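Local coordinates for protein Non-structural maintenance of chromosomes element 1 homolog (Xenopus laevis, PDB 7DG2) that probably acts as a RING-type E3 ubiquitin ligase of the SMC5-SMC6 complex, working with a MAGE partner to pass ubiquitin from an E2 enzyme to substrates, at residues Ile4-Gln9 with Glu35-His40; Asn185-Val190 with Pro203-Cys208; Phe61-Lys66 with Ala78-Val83; Phe116-Ser121 with Asn156-Leu161. All coordinates share one frame; numbering follows the deposited sequence.

Contact 1 of 4, residues Ile4-Gln9 with Glu35-His40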
loop_
_atom_site.group_PDB
_atom_site.type_symbol
_atom_site.label_atom_id
_atom_site.label_comp_id
_atom_site.label_asym_id
_atom_site.label_seq_id
_atom_site.Cartn_x
_atom_site.Cartn_y
_atom_site.Cartn_z
ATOM N N ILE A 4 9.007 16.423 -15.181
ATOM C CA ILE A 4 8.291 15.841 -14.057
ATOM C C ILE A 4 8.551 16.702 -12.823
ATOM O O ILE A 4 9.687 17.120 -12.558
ATOM C CB ILE A 4 8.716 14.371 -13.886
ATOM C CG1 ILE A 4 7.781 13.626 -12.950
ATOM C CG2 ILE A 4 10.174 14.242 -13.411
ATOM C CD1 ILE A 4 8.011 12.114 -12.982
ATOM N N ASN A 5 7.489 17.033 -12.095
ATOM C CA ASN A 5 7.631 17.908 -10.935
ATOM C C ASN A 5 6.804 17.339 -9.787
ATOM O O ASN A 5 6.252 16.234 -9.875
ATOM C CB ASN A 5 7.250 19.356 -11.288
ATOM C CG ASN A 5 5.820 19.493 -11.778
ATOM O OD1 ASN A 5 4.867 19.052 -11.127
ATOM N ND2 ASN A 5 5.659 20.113 -12.947
ATOM N N GLU A 6 6.726 18.111 -8.701
ATOM C CA GLU A 6 6.089 17.626 -7.481
ATOM C C GLU A 6 4.596 17.352 -7.662
ATOM O O GLU A 6 4.037 16.525 -6.939
ATOM C CB GLU A 6 6.331 18.622 -6.349
ATOM C CG GLU A 6 7.749 18.511 -5.801
ATOM C CD GLU A 6 8.209 19.735 -5.046
ATOM O OE1 GLU A 6 9.240 20.317 -5.448
ATOM O OE2 GLU A 6 7.549 20.111 -4.053
ATOM N N SER A 7 3.919 18.021 -8.604
ATOM C CA SER A 7 2.518 17.680 -8.846
ATOM C C SER A 7 2.383 16.245 -9.354
ATOM O O SER A 7 1.518 15.492 -8.885
ATOM C CB SER A 7 1.881 18.674 -9.829
ATOM O OG SER A 7 2.432 18.536 -11.134
ATOM N N HIS A 8 3.247 15.837 -10.293
ATOM C CA HIS A 8 3.260 14.447 -10.750
ATOM C C HIS A 8 3.610 13.494 -9.613
ATOM O O HIS A 8 3.033 12.402 -9.506
ATOM C CB HIS A 8 4.267 14.252 -11.878
ATOM C CG HIS A 8 4.062 15.162 -13.049
ATOM N ND1 HIS A 8 4.764 16.340 -13.205
ATOM C CD2 HIS A 8 3.264 15.050 -14.139
ATOM C CE1 HIS A 8 4.390 16.926 -14.330
ATOM N NE2 HIS A 8 3.481 16.167 -14.915
ATOM N N GLN A 9 4.594 13.863 -8.792
ATOM C CA GLN A 9 4.993 12.981 -7.698
ATOM C C GLN A 9 3.843 12.794 -6.721
ATOM O O GLN A 9 3.594 11.677 -6.239
ATOM C CB GLN A 9 6.226 13.547 -6.989
ATOM C CG GLN A 9 7.451 13.714 -7.896
ATOM C CD GLN A 9 8.531 14.565 -7.272
ATOM O OE1 GLN A 9 8.370 15.071 -6.160
ATOM N NE2 GLN A 9 9.638 14.748 -7.995
ATOM N N GLU A 35 -2.702 22.304 -7.523
ATOM C CA GLU A 35 -2.866 23.393 -6.567
ATOM C C GLU A 35 -1.890 23.268 -5.401
ATOM O O GLU A 35 -1.307 24.269 -4.965
ATOM C CB GLU A 35 -4.310 23.424 -6.076
ATOM C CG GLU A 35 -5.281 23.737 -7.189
ATOM C CD GLU A 35 -6.717 23.549 -6.775
ATOM O OE1 GLU A 35 -6.948 22.904 -5.730
ATOM O OE2 GLU A 35 -7.612 24.046 -7.494
ATOM N N LEU A 36 -1.678 22.044 -4.906
ATOM C CA LEU A 36 -0.770 21.820 -3.780
ATOM C C LEU A 36 0.673 22.190 -4.091
ATOM O O LEU A 36 1.460 22.396 -3.160
ATOM C CB LEU A 36 -0.815 20.350 -3.341
ATOM C CG LEU A 36 -1.959 19.920 -2.417
ATOM C CD1 LEU A 36 -1.981 18.403 -2.237
ATOM C CD2 LEU A 36 -1.829 20.623 -1.069
ATOM N N HIS A 37 1.056 22.254 -5.367
ATOM C CA HIS A 37 2.458 22.454 -5.710
ATOM C C HIS A 37 2.660 23.618 -6.673
ATOM O O HIS A 37 3.720 23.723 -7.296
ATOM C CB HIS A 37 3.049 21.156 -6.265
ATOM C CG HIS A 37 3.086 20.057 -5.248
ATOM N ND1 HIS A 37 4.011 20.024 -4.227
ATOM C CD2 HIS A 37 2.284 18.981 -5.064
ATOM C CE1 HIS A 37 3.794 18.962 -3.471
ATOM N NE2 HIS A 37 2.754 18.309 -3.958
ATOM N N LYS A 38 1.665 24.499 -6.781
ATOM C CA LYS A 38 1.804 25.769 -7.501
ATOM C C LYS A 38 2.133 25.544 -8.972
ATOM O O LYS A 38 2.922 26.278 -9.570
ATOM C CB LYS A 38 2.853 26.667 -6.840
ATOM C CG LYS A 38 2.648 26.839 -5.336
ATOM C CD LYS A 38 1.185 27.099 -5.012
ATOM C CE LYS A 38 0.929 27.140 -3.506
ATOM N NZ LYS A 38 1.058 28.509 -2.929
ATOM N N VAL A 39 1.528 24.513 -9.555
ATOM C CA VAL A 39 1.633 24.215 -10.978
ATOM C C VAL A 39 0.336 24.669 -11.628
ATOM O O VAL A 39 -0.750 24.404 -11.099
ATOM C CB VAL A 39 1.862 22.709 -11.213
ATOM C CG1 VAL A 39 1.678 22.351 -12.683
ATOM C CG2 VAL A 39 3.237 22.297 -10.720
ATOM N N HIS A 40 0.431 25.352 -12.769
ATOM C CA HIS A 40 -0.789 25.844 -13.406
ATOM C C HIS A 40 -1.681 24.674 -13.800
ATOM O O HIS A 40 -1.280 23.820 -14.593
ATOM C CB HIS A 40 -0.453 26.692 -14.632
ATOM C CG HIS A 40 -1.648 27.358 -15.242
ATOM N ND1 HIS A 40 -1.841 28.723 -15.206
ATOM C CD2 HIS A 40 -2.727 26.842 -15.879
ATOM C CE1 HIS A 40 -2.982 29.021 -15.803
ATOM N NE2 HIS A 40 -3.540 27.897 -16.220
HETATM O O HOH W 1 5.997 22.753 -4.131
#
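Ser7, in the first turn of helix 6-18, and His37, near the end of helix 23-36, bring the two backbones closest, with Ser7 CA 5.7 Å from His37 CA. Between them no direct hydrogen bond forms; the meeting is made by a ring lying on a helix start and by a valine methyl. His37 CG stands opposite its carbonyl carbon (chi1 -65°), which lays the imidazole across the backbone of Glu6. There Glu6 CB sits over one ring face, displaced toward the rim on the ND1 side and 3.8 Å from the centroid of the His37 ring, a CH-pi contact. The Glu6 and His37 side chains cross at about a right angle, the carboxylate plane 72° from that of the ring, and a water donates to Glu6 OE2 and has a long, weak link to His37 ND1. His37 NE2 is hydrogen-bonded to Arg10 NE, one turn farther along helix 6-18. On the other flank Val39 CG2 rests against both Asn5 OD1 (3.7 Å) and Ser7 OG (3.9 Å). Asn5 is the N-cap: its OD1 accepts from Ser7 N at 2.9 Å, in the carbonyl plane. Asn5 N in turn donates to His8 ND1 at 3.0 Å, which closes a capping box. Leu82 of the MAGE domain-containing protein packs on both Glu6 and His37. The polar groups of the cap thus find their partners locally, while the two segments meet through weak CH-pi and methyl contacts; no direct hydrogen bond joins the Glu6 carboxylate to His37, and their water link is weak at the ring.

Contact 2 of 4, residues Asn185-Val190 with Pro203-Cys208. With ZN (zinc ion), chain G.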
loop_
_atom_site.group_PDB
_atom_site.type_symbol
_atom_site.label_atom_id
_atom_site.label_comp_id
_atom_site.label_asym_id
_atom_site.label_seq_id
_atom_site.Cartn_x
_atom_site.Cartn_y
_atom_site.Cartn_z
ATOM N N ASN A 185 -15.807 -11.020 -28.241
ATOM C CA ASN A 185 -15.800 -11.090 -29.695
ATOM C C ASN A 185 -15.801 -9.707 -30.335
ATOM O O ASN A 185 -15.381 -9.576 -31.490
ATOM C CB ASN A 185 -16.995 -11.914 -30.191
ATOM C CG ASN A 185 -16.864 -12.316 -31.650
ATOM O OD1 ASN A 185 -16.051 -13.175 -31.999
ATOM N ND2 ASN A 185 -17.675 -11.704 -32.508
ATOM N N VAL A 186 -16.214 -8.679 -29.599
ATOM C CA VAL A 186 -16.295 -7.320 -30.135
ATOM C C VAL A 186 -15.003 -6.543 -29.901
ATOM O O VAL A 186 -14.428 -5.981 -30.837
ATOM C CB VAL A 186 -17.512 -6.590 -29.529
ATOM C CG1 VAL A 186 -17.399 -5.085 -29.729
ATOM C CG2 VAL A 186 -18.792 -7.105 -30.151
ATOM N N CYS A 187 -14.515 -6.471 -28.661
ATOM C CA CYS A 187 -13.345 -5.647 -28.375
ATOM C C CYS A 187 -12.052 -6.443 -28.262
ATOM O O CYS A 187 -10.979 -5.832 -28.200
ATOM C CB CYS A 187 -13.558 -4.842 -27.088
ATOM S SG CYS A 187 -13.595 -5.857 -25.586
ATOM N N ARG A 188 -12.129 -7.778 -28.223
ATOM C CA ARG A 188 -10.979 -8.682 -28.204
ATOM C C ARG A 188 -10.153 -8.572 -26.923
ATOM O O ARG A 188 -8.971 -8.921 -26.913
ATOM C CB ARG A 188 -10.089 -8.471 -29.433
ATOM C CG ARG A 188 -10.832 -8.559 -30.763
ATOM C CD ARG A 188 -11.248 -9.986 -31.070
ATOM N NE ARG A 188 -10.122 -10.906 -30.940
ATOM C CZ ARG A 188 -9.239 -11.155 -31.904
ATOM N NH1 ARG A 188 -8.243 -12.007 -31.692
ATOM N NH2 ARG A 188 -9.348 -10.552 -33.082
ATOM N N LYS A 189 -10.750 -8.108 -25.832
ATOM C CA LYS A 189 -10.097 -8.086 -24.531
ATOM C C LYS A 189 -10.704 -9.149 -23.624
ATOM O O LYS A 189 -11.817 -9.627 -23.851
ATOM C CB LYS A 189 -10.221 -6.710 -23.873
ATOM C CG LYS A 189 -9.598 -5.582 -24.677
ATOM C CD LYS A 189 -9.929 -4.229 -24.075
ATOM C CE LYS A 189 -9.106 -3.138 -24.735
ATOM N NZ LYS A 189 -7.653 -3.466 -24.660
ATOM N N VAL A 190 -9.942 -9.519 -22.588
ATOM C CA VAL A 190 -10.422 -10.494 -21.614
ATOM C C VAL A 190 -11.756 -10.044 -21.043
ATOM O O VAL A 190 -11.958 -8.864 -20.727
ATOM C CB VAL A 190 -9.387 -10.691 -20.494
ATOM C CG1 VAL A 190 -9.991 -11.449 -19.316
ATOM C CG2 VAL A 190 -8.163 -11.424 -21.026
ATOM N N PRO A 203 -18.096 -15.159 -26.079
ATOM C CA PRO A 203 -18.474 -14.176 -25.061
ATOM C C PRO A 203 -18.507 -12.753 -25.593
ATOM O O PRO A 203 -17.755 -12.408 -26.511
ATOM C CB PRO A 203 -17.362 -14.345 -24.018
ATOM C CG PRO A 203 -16.146 -14.633 -24.860
ATOM C CD PRO A 203 -16.635 -15.375 -26.106
ATOM N N LEU A 204 -19.372 -11.919 -25.016
ATOM C CA LEU A 204 -19.306 -10.474 -25.185
ATOM C C LEU A 204 -19.344 -9.822 -23.811
ATOM O O LEU A 204 -20.085 -10.273 -22.938
ATOM C CB LEU A 204 -20.472 -9.940 -26.028
ATOM C CG LEU A 204 -20.454 -10.220 -27.531
ATOM C CD1 LEU A 204 -21.474 -9.328 -28.240
ATOM C CD2 LEU A 204 -19.064 -9.994 -28.080
ATOM N N HIS A 205 -18.550 -8.768 -23.617
ATOM C CA HIS A 205 -18.750 -7.920 -22.445
ATOM C C HIS A 205 -20.179 -7.398 -22.432
ATOM O O HIS A 205 -20.788 -7.181 -23.483
ATOM C CB HIS A 205 -17.799 -6.723 -22.444
ATOM C CG HIS A 205 -16.372 -7.063 -22.156
ATOM N ND1 HIS A 205 -15.374 -6.918 -23.096
ATOM C CD2 HIS A 205 -15.768 -7.507 -21.027
ATOM C CE1 HIS A 205 -14.217 -7.272 -22.562
ATOM N NE2 HIS A 205 -14.430 -7.635 -21.308
ATOM N N LEU A 206 -20.712 -7.178 -21.228
ATOM C CA LEU A 206 -22.074 -6.661 -21.127
ATOM C C LEU A 206 -22.198 -5.302 -21.800
ATOM O O LEU A 206 -23.185 -5.036 -22.497
ATOM C CB LEU A 206 -22.512 -6.588 -19.662
ATOM C CG LEU A 206 -23.454 -7.721 -19.244
ATOM C CD1 LEU A 206 -22.709 -9.052 -19.189
ATOM C CD2 LEU A 206 -24.143 -7.422 -17.913
ATOM N N GLN A 207 -21.198 -4.433 -21.622
ATOM C CA GLN A 207 -21.216 -3.149 -22.315
ATOM C C GLN A 207 -21.055 -3.322 -23.818
ATOM O O GLN A 207 -21.641 -2.561 -24.597
ATOM C CB GLN A 207 -20.120 -2.229 -21.775
ATOM C CG GLN A 207 -20.614 -1.182 -20.786
ATOM C CD GLN A 207 -20.389 -1.591 -19.341
ATOM O OE1 GLN A 207 -19.281 -1.995 -18.961
ATOM N NE2 GLN A 207 -21.439 -1.494 -18.526
ATOM N N CYS A 208 -20.270 -4.309 -24.249
ATOM C CA CYS A 208 -20.087 -4.509 -25.679
ATOM C C CYS A 208 -21.326 -5.113 -26.325
ATOM O O CYS A 208 -21.611 -4.830 -27.494
ATOM C CB CYS A 208 -18.858 -5.379 -25.932
ATOM S SG CYS A 208 -17.313 -4.596 -25.419
HETATM ZN ZN ZN G . -15.716 -6.310 -25.110
#
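Asn185 meets the second segment through its backbone: Asn185 N donates to Pro203 O at 3.0 Å, nearly in line with the carbonyl, while its CB rests on Leu204 CD2. Val186 follows with its CB pointing at the same strand end. Val186 CG2 touches Leu204 CD2 at 3.6 Å, the two side chains crossing at about a right angle, and Val186 CB also leans on Cys208 CB. Cys187 then turns to the metal. With its sulfur between the backbone N and the carbonyl carbon (chi1 69°), Cys187 SG binds zinc at 2.2 Å. His205 ND1 at 2.1 Å and Cys208 SG at 2.4 Å add two further ligands to zinc, and Cys184 completes the tetrahedral set. These four residues are the first, second, fifth and sixth ligands of an atypical C4HC3 RING; Cys197, Cys200, Cys221 and Cys224 hold the other zinc, and the alternation of ligand pairs between the two zinc ions is the RING cross-brace. Cys184 and Cys187 form the CxxC turn, and His205, the N-cap of helix 206-212, brings its partner Cys208 one turn later. Beyond Arg188, Lys189 N makes a weak hydrogen bond to Cys187 SG, which may ease the negative charge on the thiolate. At the end of the loop Val190 O accepts from His205 NE2 at 2.8 Å, lying near the ring plane although the donor is tilted 34° from the carbonyl plane. Held by zinc at ND1 and by this carbonyl at NE2, the imidazole is fixed in rotation, its edge turned to Cys187 SG.

Contact 3 of 4, residues Phe61-Lys66 with Ala78-Val83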
loop_
_atom_site.group_PDB
_atom_site.type_symbol
_atom_site.label_atom_id
_atom_site.label_comp_id
_atom_site.label_asym_id
_atom_site.label_seq_id
_atom_site.Cartn_x
_atom_site.Cartn_y
_atom_site.Cartn_z
ATOM N N PHE A 61 9.392 -0.817 -15.294
ATOM C CA PHE A 61 8.348 -1.808 -15.561
ATOM C C PHE A 61 7.099 -1.537 -14.733
ATOM O O PHE A 61 6.485 -2.447 -14.173
ATOM C CB PHE A 61 8.872 -3.222 -15.323
ATOM C CG PHE A 61 10.049 -3.556 -16.188
ATOM C CD1 PHE A 61 9.881 -3.770 -17.546
ATOM C CD2 PHE A 61 11.318 -3.633 -15.653
ATOM C CE1 PHE A 61 10.968 -4.068 -18.355
ATOM C CE2 PHE A 61 12.410 -3.935 -16.459
ATOM C CZ PHE A 61 12.234 -4.149 -17.802
ATOM N N MET A 62 6.738 -0.259 -14.648
ATOM C CA MET A 62 5.525 0.217 -14.009
ATOM C C MET A 62 4.799 1.115 -15.007
ATOM O O MET A 62 5.432 1.770 -15.838
ATOM C CB MET A 62 5.854 1.008 -12.722
ATOM C CG MET A 62 6.678 0.204 -11.710
ATOM S SD MET A 62 7.325 1.282 -10.408
ATOM C CE MET A 62 5.804 1.960 -9.813
ATOM N N THR A 63 3.468 1.123 -14.950
ATOM C CA THR A 63 2.746 2.067 -15.795
ATOM C C THR A 63 1.406 2.398 -15.158
ATOM O O THR A 63 0.873 1.634 -14.348
ATOM C CB THR A 63 2.563 1.519 -17.225
ATOM O OG1 THR A 63 2.243 2.603 -18.111
ATOM C CG2 THR A 63 1.455 0.493 -17.288
ATOM N N ILE A 64 0.882 3.568 -15.501
ATOM C CA ILE A 64 -0.462 3.962 -15.100
ATOM C C ILE A 64 -1.371 3.635 -16.276
ATOM O O ILE A 64 -1.338 4.320 -17.305
ATOM C CB ILE A 64 -0.535 5.447 -14.725
ATOM C CG1 ILE A 64 0.372 5.738 -13.529
ATOM C CG2 ILE A 64 -1.989 5.827 -14.413
ATOM C CD1 ILE A 64 0.616 7.249 -13.277
ATOM N N GLU A 65 -2.147 2.559 -16.138
ATOM C CA GLU A 65 -3.040 2.074 -17.179
ATOM C C GLU A 65 -4.443 2.629 -16.982
ATOM O O GLU A 65 -4.832 2.996 -15.876
ATOM C CB GLU A 65 -3.090 0.543 -17.165
ATOM C CG GLU A 65 -2.100 -0.116 -18.091
ATOM C CD GLU A 65 -2.555 -0.081 -19.544
ATOM O OE1 GLU A 65 -3.434 0.741 -19.885
ATOM O OE2 GLU A 65 -2.046 -0.887 -20.347
ATOM N N LYS A 66 -5.208 2.681 -18.076
ATOM C CA LYS A 66 -6.629 3.010 -18.039
ATOM C C LYS A 66 -7.451 1.801 -18.466
ATOM O O LYS A 66 -7.056 1.062 -19.374
ATOM C CB LYS A 66 -6.976 4.174 -18.974
ATOM C CG LYS A 66 -6.293 5.471 -18.676
ATOM C CD LYS A 66 -6.830 6.563 -19.610
ATOM C CE LYS A 66 -8.351 6.647 -19.546
ATOM N NZ LYS A 66 -8.915 7.636 -20.514
ATOM N N ALA A 78 -5.039 2.702 -12.981
ATOM C CA ALA A 78 -4.358 1.834 -12.027
ATOM C C ALA A 78 -2.855 1.850 -12.265
ATOM O O ALA A 78 -2.400 1.846 -13.413
ATOM C CB ALA A 78 -4.863 0.390 -12.110
ATOM N N LEU A 79 -2.091 1.844 -11.171
ATOM C CA LEU A 79 -0.642 1.690 -11.226
ATOM C C LEU A 79 -0.347 0.194 -11.227
ATOM O O LEU A 79 -0.629 -0.494 -10.239
ATOM C CB LEU A 79 0.022 2.378 -10.032
ATOM C CG LEU A 79 1.551 2.241 -9.999
ATOM C CD1 LEU A 79 2.189 2.942 -11.219
ATOM C CD2 LEU A 79 2.095 2.835 -8.697
ATOM N N VAL A 80 0.190 -0.314 -12.333
ATOM C CA VAL A 80 0.354 -1.754 -12.496
ATOM C C VAL A 80 1.821 -2.092 -12.737
ATOM O O VAL A 80 2.592 -1.311 -13.301
ATOM C CB VAL A 80 -0.540 -2.310 -13.635
ATOM C CG1 VAL A 80 -2.002 -2.076 -13.300
ATOM C CG2 VAL A 80 -0.203 -1.680 -14.976
ATOM N N ASN A 81 2.200 -3.276 -12.274
ATOM C CA ASN A 81 3.498 -3.839 -12.572
ATOM C C ASN A 81 3.466 -4.519 -13.935
ATOM O O ASN A 81 2.437 -5.046 -14.363
ATOM C CB ASN A 81 3.881 -4.838 -11.487
ATOM C CG ASN A 81 5.211 -5.472 -11.747
ATOM O OD1 ASN A 81 6.165 -4.785 -12.103
ATOM N ND2 ASN A 81 5.284 -6.791 -11.601
ATOM N N ARG A 82 4.602 -4.503 -14.627
ATOM C CA ARG A 82 4.622 -4.984 -16.003
ATOM C C ARG A 82 5.737 -5.992 -16.267
ATOM O O ARG A 82 6.031 -6.276 -17.433
ATOM C CB ARG A 82 4.710 -3.797 -16.970
ATOM C CG ARG A 82 3.330 -3.152 -17.247
ATOM C CD ARG A 82 2.489 -4.144 -18.053
ATOM N NE ARG A 82 1.044 -3.892 -18.133
ATOM C CZ ARG A 82 0.131 -4.464 -17.342
ATOM N NH1 ARG A 82 0.504 -5.295 -16.365
ATOM N NH2 ARG A 82 -1.166 -4.208 -17.530
ATOM N N VAL A 83 6.351 -6.568 -15.231
ATOM C CA VAL A 83 7.429 -7.529 -15.445
ATOM C C VAL A 83 7.355 -8.652 -14.419
ATOM O O VAL A 83 6.904 -8.470 -13.283
ATOM C CB VAL A 83 8.821 -6.845 -15.413
ATOM C CG1 VAL A 83 9.186 -6.442 -13.993
ATOM C CG2 VAL A 83 9.884 -7.750 -16.019
HETATM O O HOH W 2 0.709 -1.816 -20.087
#
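Val83 CG2 lies anti to its own backbone N, with CG1 between the backbone N and the carbonyl carbon (chi1 72°), while Phe61 swings CG to the side of its backbone N (chi1 -59°). Together these turns bring CG2 over the middle of the Phe61 ring, 4.2 Å from the centroid, and push Val83 CG1 against Phe61 CB at 3.5 Å. The pair closes the open end of an antiparallel beta hairpin, strands 62-68 and 75-81. Thr63 and Val80 form a hydrogen-bonded pair, with Val80 N to Thr63 O at 2.9 Å, and so do Glu65 and Ala78. On one face Met62 CE and Ile64 CG1 reach the two methyls of Leu79; helices 6-18 and 46-57 pack here with Phe68 of the Nse4 chain. Asn81, on the same face, donates through ND2 to Val83 O and to Leu72 O of that chain. On the other face Thr63 CG2 lies beside Val80 CG2 at 3.6 Å, and that Val80 methyl sits centrally under the Arg82 guanidinium. Arg82 is also held by Met167 O and Glu168 O, which ties the hairpin to helix 163-176. One water bridges the opposite charges, donating to Glu65 OE2 and accepting from Arg82 NE, both at 2.9 Å.

Contact 4 of 4, residues Phe116-Ser121 with Asn156-Leu161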
loop_
_atom_site.group_PDB
_atom_site.type_symbol
_atom_site.label_atom_id
_atom_site.label_comp_id
_atom_site.label_asym_id
_atom_site.label_seq_id
_atom_site.Cartn_x
_atom_site.Cartn_y
_atom_site.Cartn_z
ATOM N N PHE A 116 -18.052 -15.356 -11.209
ATOM C CA PHE A 116 -17.909 -15.327 -9.759
ATOM C C PHE A 116 -17.600 -16.721 -9.219
ATOM O O PHE A 116 -18.038 -17.729 -9.783
ATOM C CB PHE A 116 -19.170 -14.787 -9.090
ATOM C CG PHE A 116 -19.350 -13.297 -9.247
ATOM C CD1 PHE A 116 -19.843 -12.767 -10.429
ATOM C CD2 PHE A 116 -19.034 -12.435 -8.204
ATOM C CE1 PHE A 116 -20.014 -11.388 -10.577
ATOM C CE2 PHE A 116 -19.200 -11.049 -8.349
ATOM C CZ PHE A 116 -19.687 -10.538 -9.529
ATOM N N ALA A 117 -16.835 -16.769 -8.124
ATOM C CA ALA A 117 -16.639 -17.989 -7.344
ATOM C C ALA A 117 -17.358 -17.844 -6.007
ATOM O O ALA A 117 -17.406 -16.752 -5.441
ATOM C CB ALA A 117 -15.148 -18.267 -7.113
ATOM N N THR A 118 -17.959 -18.928 -5.519
ATOM C CA THR A 118 -18.663 -18.867 -4.244
ATOM C C THR A 118 -17.712 -19.181 -3.095
ATOM O O THR A 118 -16.648 -19.757 -3.291
ATOM C CB THR A 118 -19.803 -19.875 -4.206
ATOM O OG1 THR A 118 -19.229 -21.179 -4.366
ATOM C CG2 THR A 118 -20.781 -19.632 -5.343
ATOM N N SER A 119 -18.125 -18.821 -1.878
ATOM C CA SER A 119 -17.322 -19.161 -0.701
ATOM C C SER A 119 -17.046 -20.659 -0.604
ATOM O O SER A 119 -15.914 -21.073 -0.324
ATOM C CB SER A 119 -18.010 -18.677 0.576
ATOM O OG SER A 119 -17.999 -17.259 0.644
ATOM N N ILE A 120 -18.061 -21.495 -0.824
ATOM C CA ILE A 120 -17.834 -22.934 -0.718
ATOM C C ILE A 120 -16.830 -23.399 -1.767
ATOM O O ILE A 120 -15.976 -24.250 -1.495
ATOM C CB ILE A 120 -19.173 -23.696 -0.823
ATOM C CG1 ILE A 120 -19.936 -23.572 0.501
ATOM C CG2 ILE A 120 -18.918 -25.174 -1.168
ATOM C CD1 ILE A 120 -21.344 -24.194 0.480
ATOM N N SER A 121 -16.914 -22.854 -2.987
ATOM C CA SER A 121 -15.984 -23.292 -4.022
ATOM C C SER A 121 -14.547 -22.939 -3.638
ATOM O O SER A 121 -13.633 -23.737 -3.860
ATOM C CB SER A 121 -16.368 -22.710 -5.393
ATOM O OG SER A 121 -15.961 -21.356 -5.552
ATOM N N ASN A 156 -21.862 -10.742 -1.220
ATOM C CA ASN A 156 -22.714 -11.790 -0.650
ATOM C C ASN A 156 -22.000 -13.139 -0.623
ATOM O O ASN A 156 -22.605 -14.182 -0.868
ATOM C CB ASN A 156 -24.035 -11.903 -1.414
ATOM C CG ASN A 156 -24.844 -10.624 -1.372
ATOM O OD1 ASN A 156 -24.921 -9.963 -0.334
ATOM N ND2 ASN A 156 -25.447 -10.264 -2.503
ATOM N N GLY A 157 -20.703 -13.120 -0.334
ATOM C CA GLY A 157 -19.960 -14.364 -0.321
ATOM C C GLY A 157 -19.615 -14.907 -1.687
ATOM O O GLY A 157 -19.248 -16.076 -1.798
ATOM N N GLU A 158 -19.734 -14.101 -2.737
ATOM C CA GLU A 158 -19.246 -14.471 -4.058
ATOM C C GLU A 158 -18.192 -13.460 -4.482
ATOM O O GLU A 158 -18.254 -12.289 -4.101
ATOM C CB GLU A 158 -20.380 -14.540 -5.089
ATOM C CG GLU A 158 -21.494 -15.465 -4.625
ATOM C CD GLU A 158 -22.485 -15.828 -5.716
ATOM O OE1 GLU A 158 -22.088 -15.885 -6.900
ATOM O OE2 GLU A 158 -23.664 -16.063 -5.380
ATOM N N TYR A 159 -17.215 -13.931 -5.247
ATOM C CA TYR A 159 -16.022 -13.150 -5.546
ATOM C C TYR A 159 -15.743 -13.147 -7.037
ATOM O O TYR A 159 -15.802 -14.189 -7.690
ATOM C CB TYR A 159 -14.805 -13.723 -4.813
ATOM C CG TYR A 159 -14.970 -13.678 -3.319
ATOM C CD1 TYR A 159 -15.614 -14.713 -2.637
ATOM C CD2 TYR A 159 -14.517 -12.584 -2.586
ATOM C CE1 TYR A 159 -15.792 -14.659 -1.284
ATOM C CE2 TYR A 159 -14.687 -12.530 -1.213
ATOM C CZ TYR A 159 -15.327 -13.573 -0.574
ATOM O OH TYR A 159 -15.511 -13.555 0.786
ATOM N N THR A 160 -15.400 -11.974 -7.567
ATOM C CA THR A 160 -14.866 -11.884 -8.915
ATOM C C THR A 160 -13.559 -11.093 -8.855
ATOM O O THR A 160 -13.168 -10.576 -7.803
ATOM C CB THR A 160 -15.885 -11.242 -9.883
ATOM O OG1 THR A 160 -15.430 -11.390 -11.240
ATOM C CG2 THR A 160 -16.071 -9.766 -9.559
ATOM N N LEU A 161 -12.861 -11.034 -9.980
ATOM C CA LEU A 161 -11.635 -10.250 -10.047
ATOM C C LEU A 161 -11.970 -8.767 -10.009
ATOM O O LEU A 161 -12.912 -8.316 -10.666
ATOM C CB LEU A 161 -10.865 -10.559 -11.331
ATOM C CG LEU A 161 -10.399 -11.985 -11.560
ATOM C CD1 LEU A 161 -9.546 -12.028 -12.810
ATOM C CD2 LEU A 161 -9.625 -12.491 -10.356
#
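Gly157 O is gripped twice by Ser119: Ser119 OG donates to it at 3.0 Å, and Ser119 N reaches it at the same distance in a weak, bent bond. The double hold secures the start of helix 119-128 to the turn before strand 158-161. Thr118, the N-cap, forms the junction, its OG1 accepting from Ser121 N. Ala117 and Tyr159 make an antiparallel hydrogen-bonded pair, Ala117 N to Tyr159 O and Tyr159 N to Ala117 O, both at 2.8 Å. This sets 117-118 as an edge strand of a three-stranded sheet, consistent with the winged-helix form of the helix-turn-helix fold. Phe116 lies flat on Thr160: Thr160 CB stands over one ring face, toward the rim, 3.7 Å from the centroid of the Phe116 ring, and Thr160 CG2 touches Phe116 CE2 at 3.6 Å. Chi1 -169° sends Thr160 OG1 to Gly115 O and leaves CG2, between the backbone N and the carbonyl carbon, to meet the ring. Tyr159, on the Ala117 face, offers its ring edge to Ser119 OG and packs on Leu143 and Val147 of helix 136-148. Paired backbone bonds thus hold the strand, flanked by the Ser119 grip on Gly157 O and the Phe116-Thr160 CH-pi contact.

The four contacts follow the chain from its N-terminal helices to the RING: contact 1, then contact 3, contact 4 and contact 2. Contacts 1 and 4 lie on opposite sides of the chain's centre, their centres 42 Å apart, and contact 3 stands between, with nearest atoms about 7 Å from contact 1 and about 12 Å from contact 4. Contact 2 alone holds zinc; contacts 3 and 4 each approach contact 2 to about 7 Å at nearest atoms, whereas contact 1 stays about 24 Å away from it. Helix 163-176 touches both contact 2, where Glu170 bonds Val190 N, and contact 3. Contacts 1 and 3 also meet partner subunits of the assembly.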